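Long-range contacts in NEQ263 (Nanoarchaeum equitans Kin4-M, PDB 5BN3), which probably binds ATP or ADP as the NeqB subunit of an ATP synthase core complex: residues B[156-161]-B[184-189]; B[213-218]-B[272-277]. One frame throughout, in Å; residues are numbered along the deposited sequence.

In the fold
Both contacts lie in the nucleotide-binding domain and reach the same mixed sheet. Contact 1 is sheet interior: two neighbouring parallel strands zipped by backbone hydrogen bonds, with apolar side chains on both faces. Contact 2 is smaller and lies where a helix ends: the C-terminal turn of helix 196-215 packs on Gly272 and the start of strand 273-281, without a hydrogen bond between the two segments. It is mostly buried too, but Asn218 at its margin is exposed. Helix 196-215 follows strand 185-190 in the chain and lies against the Ile158 and Ala186 face of contact 1. The two contacts touch, Thr156 CG2 packing 3.9 Å from Leu213 CD1.

Contact 1. Residues B[156-161]-B[184-189]; sequences TIIFAA and NSAIFI
Ile157, Phe159 and Ala161 bond in parallel register with segment 184-189, the axes of the strands in the two segments 8° apart. Ile157 N donates to Asn184 O, and Ile157 O receives Ala186 N. Phe159 continues the pattern with Ala186 O and Phe188 N, the latter lying 2.8 Å from Phe159 O in a nearly straight bond of 178°. Ala161 N closes it on Phe188 O at 2.7 Å.

One polar side-chain pair sits at the start. Thr156 OG1 donates to Asn184 OD1 across 3.2 Å, tilted from the amide's carbonyl plane. Asn184 reaches there because CG stands anti to its backbone N (chi1 -160°). With an alanine in place of Asn184, the Thr156 hydroxyl would probably lose this acceptor and be less fixed in its rotation.

Apolar pairs lie on both faces. Ile187 CG2 meets Phe159 CD2 obliquely at 3.7 Å, and Ala161 CB rests by Ile189 CG1; Phe172 stacks on the Phe159 ring from helix 166-178. On the other face Ile158 CG2 reaches the edge of the Phe188 ring at CE1, 4.0 Å away, with helix 196-215 beyond.

Strand 156-162, helix 166-178 and strand 185-190 form a beta-alpha-beta crossover of the P-loop NTPase fold.

Contact 2. Residues B[213-218]-B[272-277]; sequences LAFEKN and GSITLI
Ala214 CB, in the last turn of helix 196-215, packs 3.6 Å from Ile274 CG1, where this helix of the P-loop NTPase domain meets the start of strand 273-281. The same methyl lies 3.5 Å from Ser273 O and also under one face of the Phe215 ring, toward its rim.

Phe215 leaves the backbone alongside segment 272-277, neither toward it nor away, and its ring end comes nearer, CG lying beside the backbone N (chi1 -56°). Gly272 O sits in the ring plane at the edge, 3.6 Å from CE1. The extended Ile274 side chain crosses Phe215 at about a right angle, and its CD1 comes obliquely to CE2 at 3.9 Å.

Backbone meets backbone at Gly272, whose CA makes a C-H...O contact of 3.4 Å with Ala214 O. A beta carbon on Gly272 would collide with that oxygen, so the close approach rests on the missing side chain.

Farther out, Thr269 of the same chain and Tyr98 of the neighbouring V-type ATP synthase alpha chain pack against Phe215. Arg219 ties the two segments together, its backbone hydrogen-bonded to both Leu213 and Ser273. Ser273, whose CB points away from the helix end, is hydrogen-bonded through OG to Asp220 OD1.

Contact 1. Residues B[156-161]-B[184-189]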
ATOM      1  N   THR B 156     -45.729   2.622  -7.516  1.00 41.50           N
ATOM      2  CA  THR B 156     -44.956   2.958  -8.704  1.00 41.99           C
ATOM      3  C   THR B 156     -43.513   2.504  -8.495  1.00 45.45           C
ATOM      4  O   THR B 156     -42.916   2.773  -7.450  1.00 38.83           O
ATOM      5  CB  THR B 156     -44.967   4.476  -8.968  1.00 53.77           C
ATOM      6  OG1 THR B 156     -46.316   4.927  -9.145  1.00 59.90           O
ATOM      7  CG2 THR B 156     -44.163   4.808 -10.212  1.00 43.95           C
ATOM      8  N   ILE B 157     -42.958   1.801  -9.477  1.00 39.98           N
ATOM      9  CA  ILE B 157     -41.554   1.408  -9.423  1.00 38.72           C
ATOM     10  C   ILE B 157     -40.729   2.328 -10.312  1.00 38.25           C
ATOM     11  O   ILE B 157     -41.051   2.523 -11.482  1.00 36.94           O
ATOM     12  CB  ILE B 157     -41.356  -0.046  -9.891  1.00 45.06           C
ATOM     13  CG1 ILE B 157     -42.095  -1.008  -8.959  1.00 40.94           C
ATOM     14  CG2 ILE B 157     -39.879  -0.404  -9.929  1.00 47.53           C
ATOM     15  CD1 ILE B 157     -42.022  -2.455  -9.394  1.00 53.02           C
ATOM     16  N   ILE B 158     -39.670   2.905  -9.757  1.00 33.79           N
ATOM     17  CA  ILE B 158     -38.732   3.677 -10.564  1.00 30.86           C
ATOM     18  C   ILE B 158     -37.387   2.961 -10.605  1.00 38.50           C
ATOM     19  O   ILE B 158     -36.787   2.678  -9.566  1.00 35.01           O
ATOM     20  CB  ILE B 158     -38.572   5.116 -10.042  1.00 36.33           C
ATOM     21  CG1 ILE B 158     -39.925   5.832 -10.079  1.00 38.47           C
ATOM     22  CG2 ILE B 158     -37.550   5.879 -10.872  1.00 40.58           C
ATOM     23  CD1 ILE B 158     -39.884   7.259  -9.583  1.00 42.49           C
ATOM     24  N   PHE B 159     -36.930   2.655 -11.815  1.00 34.89           N
ATOM     25  CA  PHE B 159     -35.689   1.921 -12.016  1.00 29.86           C
ATOM     26  C   PHE B 159     -34.639   2.817 -12.658  1.00 38.16           C
ATOM     27  O   PHE B 159     -34.835   3.320 -13.765  1.00 38.27           O
ATOM     28  CB  PHE B 159     -35.950   0.691 -12.890  1.00 34.79           C
ATOM     29  CG  PHE B 159     -34.709  -0.070 -13.265  1.00 48.30           C
ATOM     30  CD1 PHE B 159     -33.780  -0.435 -12.303  1.00 46.95           C
ATOM     31  CD2 PHE B 159     -34.488  -0.449 -14.580  1.00 53.95           C
ATOM     32  CE1 PHE B 159     -32.644  -1.145 -12.651  1.00 49.50           C
ATOM     33  CE2 PHE B 159     -33.358  -1.160 -14.935  1.00 39.22           C
ATOM     34  CZ  PHE B 159     -32.432  -1.509 -13.965  1.00 42.13           C
ATOM     35  N   ALA B 160     -33.532   3.026 -11.951  1.00 31.89           N
ATOM     36  CA  ALA B 160     -32.416   3.788 -12.495  1.00 36.03           C
ATOM     37  C   ALA B 160     -31.274   2.854 -12.868  1.00 39.63           C
ATOM     38  O   ALA B 160     -30.633   2.266 -11.994  1.00 33.06           O
ATOM     39  CB  ALA B 160     -31.941   4.822 -11.499  1.00 39.34           C
ATOM     40  N   ALA B 161     -31.025   2.721 -14.167  1.00 33.71           N
ATOM     41  CA  ALA B 161     -29.925   1.898 -14.658  1.00 32.03           C
ATOM     42  C   ALA B 161     -28.716   2.774 -14.966  1.00 37.10           C
ATOM     43  O   ALA B 161     -28.730   3.550 -15.923  1.00 33.00           O
ATOM     44  CB  ALA B 161     -30.351   1.129 -15.890  1.00 33.86           C
ATOM     45  N   ASN B 184     -46.891   0.569 -14.647  1.00 48.96           N
ATOM     46  CA  ASN B 184     -46.743   1.397 -13.456  1.00 48.81           C
ATOM     47  C   ASN B 184     -45.275   1.520 -13.059  1.00 55.87           C
ATOM     48  O   ASN B 184     -44.920   1.424 -11.881  1.00 45.91           O
ATOM     49  CB  ASN B 184     -47.580   0.851 -12.297  1.00 48.51           C
ATOM     50  CG  ASN B 184     -47.845   1.893 -11.225  1.00 72.23           C
ATOM     51  OD1 ASN B 184     -47.584   3.084 -11.420  1.00 57.95           O
ATOM     52  ND2 ASN B 184     -48.372   1.452 -10.090  1.00 63.76           N
ATOM     53  N   SER B 185     -44.428   1.739 -14.059  1.00 42.69           N
ATOM     54  CA  SER B 185     -43.000   1.913 -13.833  1.00 45.35           C
ATOM     55  C   SER B 185     -42.437   3.032 -14.698  1.00 49.35           C
ATOM     56  O   SER B 185     -42.932   3.288 -15.797  1.00 46.41           O
ATOM     57  CB  SER B 185     -42.252   0.611 -14.117  1.00 52.60           C
ATOM     58  OG  SER B 185     -42.709  -0.428 -13.272  1.00 62.76           O
ATOM     59  N   ALA B 186     -41.412   3.704 -14.187  1.00 41.49           N
ATOM     60  CA  ALA B 186     -40.653   4.672 -14.967  1.00 36.99           C
ATOM     61  C   ALA B 186     -39.203   4.218 -14.969  1.00 43.73           C
ATOM     62  O   ALA B 186     -38.622   3.987 -13.907  1.00 39.44           O
ATOM     63  CB  ALA B 186     -40.780   6.061 -14.376  1.00 35.08           C
ATOM     64  N   ILE B 187     -38.621   4.081 -16.155  1.00 39.21           N
ATOM     65  CA  ILE B 187     -37.274   3.535 -16.280  1.00 34.72           C
ATOM     66  C   ILE B 187     -36.296   4.549 -16.871  1.00 38.47           C
ATOM     67  O   ILE B 187     -36.551   5.136 -17.926  1.00 41.46           O
ATOM     68  CB  ILE B 187     -37.284   2.238 -17.117  1.00 43.68           C
ATOM     69  CG1 ILE B 187     -38.163   1.185 -16.433  1.00 39.88           C
ATOM     70  CG2 ILE B 187     -35.878   1.701 -17.304  1.00 35.01           C
ATOM     71  CD1 ILE B 187     -38.352  -0.085 -17.235  1.00 53.92           C
ATOM     72  N   PHE B 188     -35.178   4.755 -16.179  1.00 31.86           N
ATOM     73  CA  PHE B 188     -34.160   5.700 -16.626  1.00 33.18           C
ATOM     74  C   PHE B 188     -32.844   4.969 -16.862  1.00 39.47           C
ATOM     75  O   PHE B 188     -32.318   4.309 -15.963  1.00 37.26           O
ATOM     76  CB  PHE B 188     -33.990   6.824 -15.601  1.00 36.87           C
ATOM     77  CG  PHE B 188     -35.237   7.637 -15.388  1.00 37.54           C
ATOM     78  CD1 PHE B 188     -36.177   7.261 -14.440  1.00 38.38           C
ATOM     79  CD2 PHE B 188     -35.474   8.775 -16.146  1.00 44.29           C
ATOM     80  CE1 PHE B 188     -37.330   8.006 -14.248  1.00 43.72           C
ATOM     81  CE2 PHE B 188     -36.623   9.526 -15.959  1.00 39.58           C
ATOM     82  CZ  PHE B 188     -37.554   9.141 -15.010  1.00 41.60           C
ATOM     83  N   ILE B 189     -32.321   5.085 -18.078  1.00 35.07           N
ATOM     84  CA  ILE B 189     -31.163   4.299 -18.493  1.00 34.09           C
ATOM     85  C   ILE B 189     -30.037   5.161 -19.054  1.00 40.11           C
ATOM     86  O   ILE B 189     -30.239   5.911 -20.008  1.00 38.80           O
ATOM     87  CB  ILE B 189     -31.563   3.264 -19.569  1.00 39.34           C
ATOM     88  CG1 ILE B 189     -32.625   2.306 -19.022  1.00 41.35           C
ATOM     89  CG2 ILE B 189     -30.346   2.489 -20.053  1.00 34.63           C
ATOM     90  CD1 ILE B 189     -33.279   1.443 -20.081  1.00 42.51           C
TER

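Contact 2. Residues B[213-218]-B[272-277]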
ATOM      1  N   LEU B 213     -43.697  12.243  -7.024  1.00 33.02           N
ATOM      2  CA  LEU B 213     -44.755  11.246  -6.897  1.00 36.61           C
ATOM      3  C   LEU B 213     -45.114  10.953  -5.439  1.00 40.53           C
ATOM      4  O   LEU B 213     -46.291  10.848  -5.088  1.00 43.19           O
ATOM      5  CB  LEU B 213     -44.355   9.952  -7.614  1.00 38.53           C
ATOM      6  CG  LEU B 213     -44.245  10.010  -9.140  1.00 48.42           C
ATOM      7  CD1 LEU B 213     -43.839   8.661  -9.718  1.00 47.51           C
ATOM      8  CD2 LEU B 213     -45.561  10.461  -9.736  1.00 49.56           C
ATOM      9  N   ALA B 214     -44.099  10.833  -4.588  1.00 34.82           N
ATOM     10  CA  ALA B 214     -44.313  10.441  -3.198  1.00 42.00           C
ATOM     11  C   ALA B 214     -44.809  11.581  -2.314  1.00 46.00           C
ATOM     12  O   ALA B 214     -45.696  11.389  -1.480  1.00 39.29           O
ATOM     13  CB  ALA B 214     -43.041   9.847  -2.617  1.00 37.49           C
ATOM     14  N   PHE B 215     -44.230  12.764  -2.490  1.00 39.76           N
ATOM     15  CA  PHE B 215     -44.459  13.860  -1.552  1.00 44.65           C
ATOM     16  C   PHE B 215     -45.364  14.970  -2.088  1.00 50.94           C
ATOM     17  O   PHE B 215     -45.771  15.852  -1.334  1.00 48.81           O
ATOM     18  CB  PHE B 215     -43.118  14.423  -1.067  1.00 45.09           C
ATOM     19  CG  PHE B 215     -42.223  13.383  -0.449  1.00 44.13           C
ATOM     20  CD1 PHE B 215     -42.755  12.393   0.364  1.00 44.05           C
ATOM     21  CD2 PHE B 215     -40.860  13.377  -0.703  1.00 39.29           C
ATOM     22  CE1 PHE B 215     -41.942  11.424   0.929  1.00 41.66           C
ATOM     23  CE2 PHE B 215     -40.040  12.410  -0.142  1.00 41.55           C
ATOM     24  CZ  PHE B 215     -40.582  11.433   0.675  1.00 39.99           C
ATOM     25  N   GLU B 216     -45.675  14.928  -3.380  1.00 51.90           N
ATOM     26  CA  GLU B 216     -46.642  15.861  -3.956  1.00 57.10           C
ATOM     27  C   GLU B 216     -47.926  15.149  -4.366  1.00 53.49           C
ATOM     28  O   GLU B 216     -49.019  15.693  -4.221  1.00 55.22           O
ATOM     29  CB  GLU B 216     -46.047  16.618  -5.150  1.00 46.65           C
ATOM     30  CG  GLU B 216     -45.094  17.746  -4.777  1.00 67.21           C
ATOM     31  CD  GLU B 216     -45.210  18.932  -5.718  1.00 81.09           C
ATOM     32  OE1 GLU B 216     -46.113  18.918  -6.582  1.00 85.87           O
ATOM     33  OE2 GLU B 216     -44.407  19.882  -5.589  1.00 88.83           O
ATOM     34  N   LYS B 217     -47.793  13.929  -4.874  1.00 45.40           N
ATOM     35  CA  LYS B 217     -48.957  13.147  -5.278  1.00 46.00           C
ATOM     36  C   LYS B 217     -49.315  12.101  -4.223  1.00 46.53           C
ATOM     37  O   LYS B 217     -50.184  11.255  -4.448  1.00 52.57           O
ATOM     38  CB  LYS B 217     -48.721  12.491  -6.643  1.00 49.43           C
ATOM     39  CG  LYS B 217     -48.337  13.475  -7.740  1.00 62.78           C
ATOM     40  CD  LYS B 217     -49.353  14.605  -7.879  1.00 63.02           C
ATOM     41  CE  LYS B 217     -50.696  14.103  -8.387  1.00 72.62           C
ATOM     42  NZ  LYS B 217     -51.718  15.193  -8.446  1.00 89.00           N
ATOM     43  N   ASN B 218     -48.639  12.171  -3.078  1.00 41.41           N
ATOM     44  CA  ASN B 218     -48.945  11.327  -1.919  1.00 41.19           C
ATOM     45  C   ASN B 218     -48.960   9.822  -2.190  1.00 46.19           C
ATOM     46  O   ASN B 218     -49.883   9.125  -1.770  1.00 53.43           O
ATOM     47  CB  ASN B 218     -50.276  11.749  -1.280  1.00 49.90           C
ATOM     48  CG  ASN B 218     -50.293  13.210  -0.866  1.00 53.86           C
ATOM     49  OD1 ASN B 218     -49.258  13.878  -0.836  1.00 54.37           O
ATOM     50  ND2 ASN B 218     -51.477  13.709  -0.531  1.00 60.92           N
ATOM     51  N   GLY B 272     -46.528  10.371   2.078  1.00 39.86           N
ATOM     52  CA  GLY B 272     -46.085   9.285   1.219  1.00 41.52           C
ATOM     53  C   GLY B 272     -44.713   8.756   1.590  1.00 41.40           C
ATOM     54  O   GLY B 272     -44.170   9.108   2.637  1.00 36.92           O
ATOM     55  N   SER B 273     -44.143   7.914   0.731  1.00 37.06           N
ATOM     56  CA  SER B 273     -42.871   7.275   1.046  1.00 41.02           C
ATOM     57  C   SER B 273     -42.032   6.949  -0.185  1.00 36.04           C
ATOM     58  O   SER B 273     -42.565   6.645  -1.255  1.00 37.50           O
ATOM     59  CB  SER B 273     -43.107   5.996   1.855  1.00 33.61           C
ATOM     60  OG  SER B 273     -43.737   5.002   1.066  1.00 37.49           O
ATOM     61  N   ILE B 274     -40.716   7.027  -0.021  1.00 32.05           N
ATOM     62  CA  ILE B 274     -39.782   6.507  -1.011  1.00 30.34           C
ATOM     63  C   ILE B 274     -38.957   5.394  -0.381  1.00 30.79           C
ATOM     64  O   ILE B 274     -38.140   5.643   0.511  1.00 30.57           O
ATOM     65  CB  ILE B 274     -38.822   7.596  -1.532  1.00 34.40           C
ATOM     66  CG1 ILE B 274     -39.597   8.689  -2.275  1.00 36.38           C
ATOM     67  CG2 ILE B 274     -37.775   6.987  -2.454  1.00 33.24           C
ATOM     68  CD1 ILE B 274     -38.722   9.827  -2.769  1.00 38.04           C
ATOM     69  N   THR B 275     -39.185   4.164  -0.830  1.00 34.16           N
ATOM     70  CA  THR B 275     -38.352   3.040  -0.416  1.00 36.11           C
ATOM     71  C   THR B 275     -37.242   2.870  -1.450  1.00 30.69           C
ATOM     72  O   THR B 275     -37.509   2.719  -2.645  1.00 32.23           O
ATOM     73  CB  THR B 275     -39.168   1.740  -0.273  1.00 40.14           C
ATOM     74  OG1 THR B 275     -40.221   1.942   0.678  1.00 35.29           O
ATOM     75  CG2 THR B 275     -38.281   0.602   0.204  1.00 37.74           C
ATOM     76  N   LEU B 276     -35.996   2.904  -0.990  1.00 31.59           N
ATOM     77  CA  LEU B 276     -34.855   2.963  -1.896  1.00 36.14           C
ATOM     78  C   LEU B 276     -33.937   1.759  -1.738  1.00 29.79           C
ATOM     79  O   LEU B 276     -33.488   1.449  -0.636  1.00 29.89           O
ATOM     80  CB  LEU B 276     -34.076   4.262  -1.661  1.00 30.98           C
ATOM     81  CG  LEU B 276     -32.804   4.497  -2.472  1.00 35.73           C
ATOM     82  CD1 LEU B 276     -33.115   4.455  -3.949  1.00 37.77           C
ATOM     83  CD2 LEU B 276     -32.180   5.832  -2.105  1.00 32.01           C
ATOM     84  N   ILE B 277     -33.664   1.080  -2.847  1.00 30.45           N
ATOM     85  CA  ILE B 277     -32.751  -0.058  -2.839  1.00 31.38           C
ATOM     86  C   ILE B 277     -31.618   0.147  -3.847  1.00 31.33           C
ATOM     87  O   ILE B 277     -31.761  -0.169  -5.029  1.00 29.98           O
ATOM     88  CB  ILE B 277     -33.492  -1.381  -3.132  1.00 36.72           C
ATOM     89  CG1 ILE B 277     -34.627  -1.589  -2.122  1.00 39.15           C
ATOM     90  CG2 ILE B 277     -32.531  -2.557  -3.087  1.00 36.04           C
ATOM     91  CD1 ILE B 277     -35.436  -2.853  -2.350  1.00 41.38           C
TER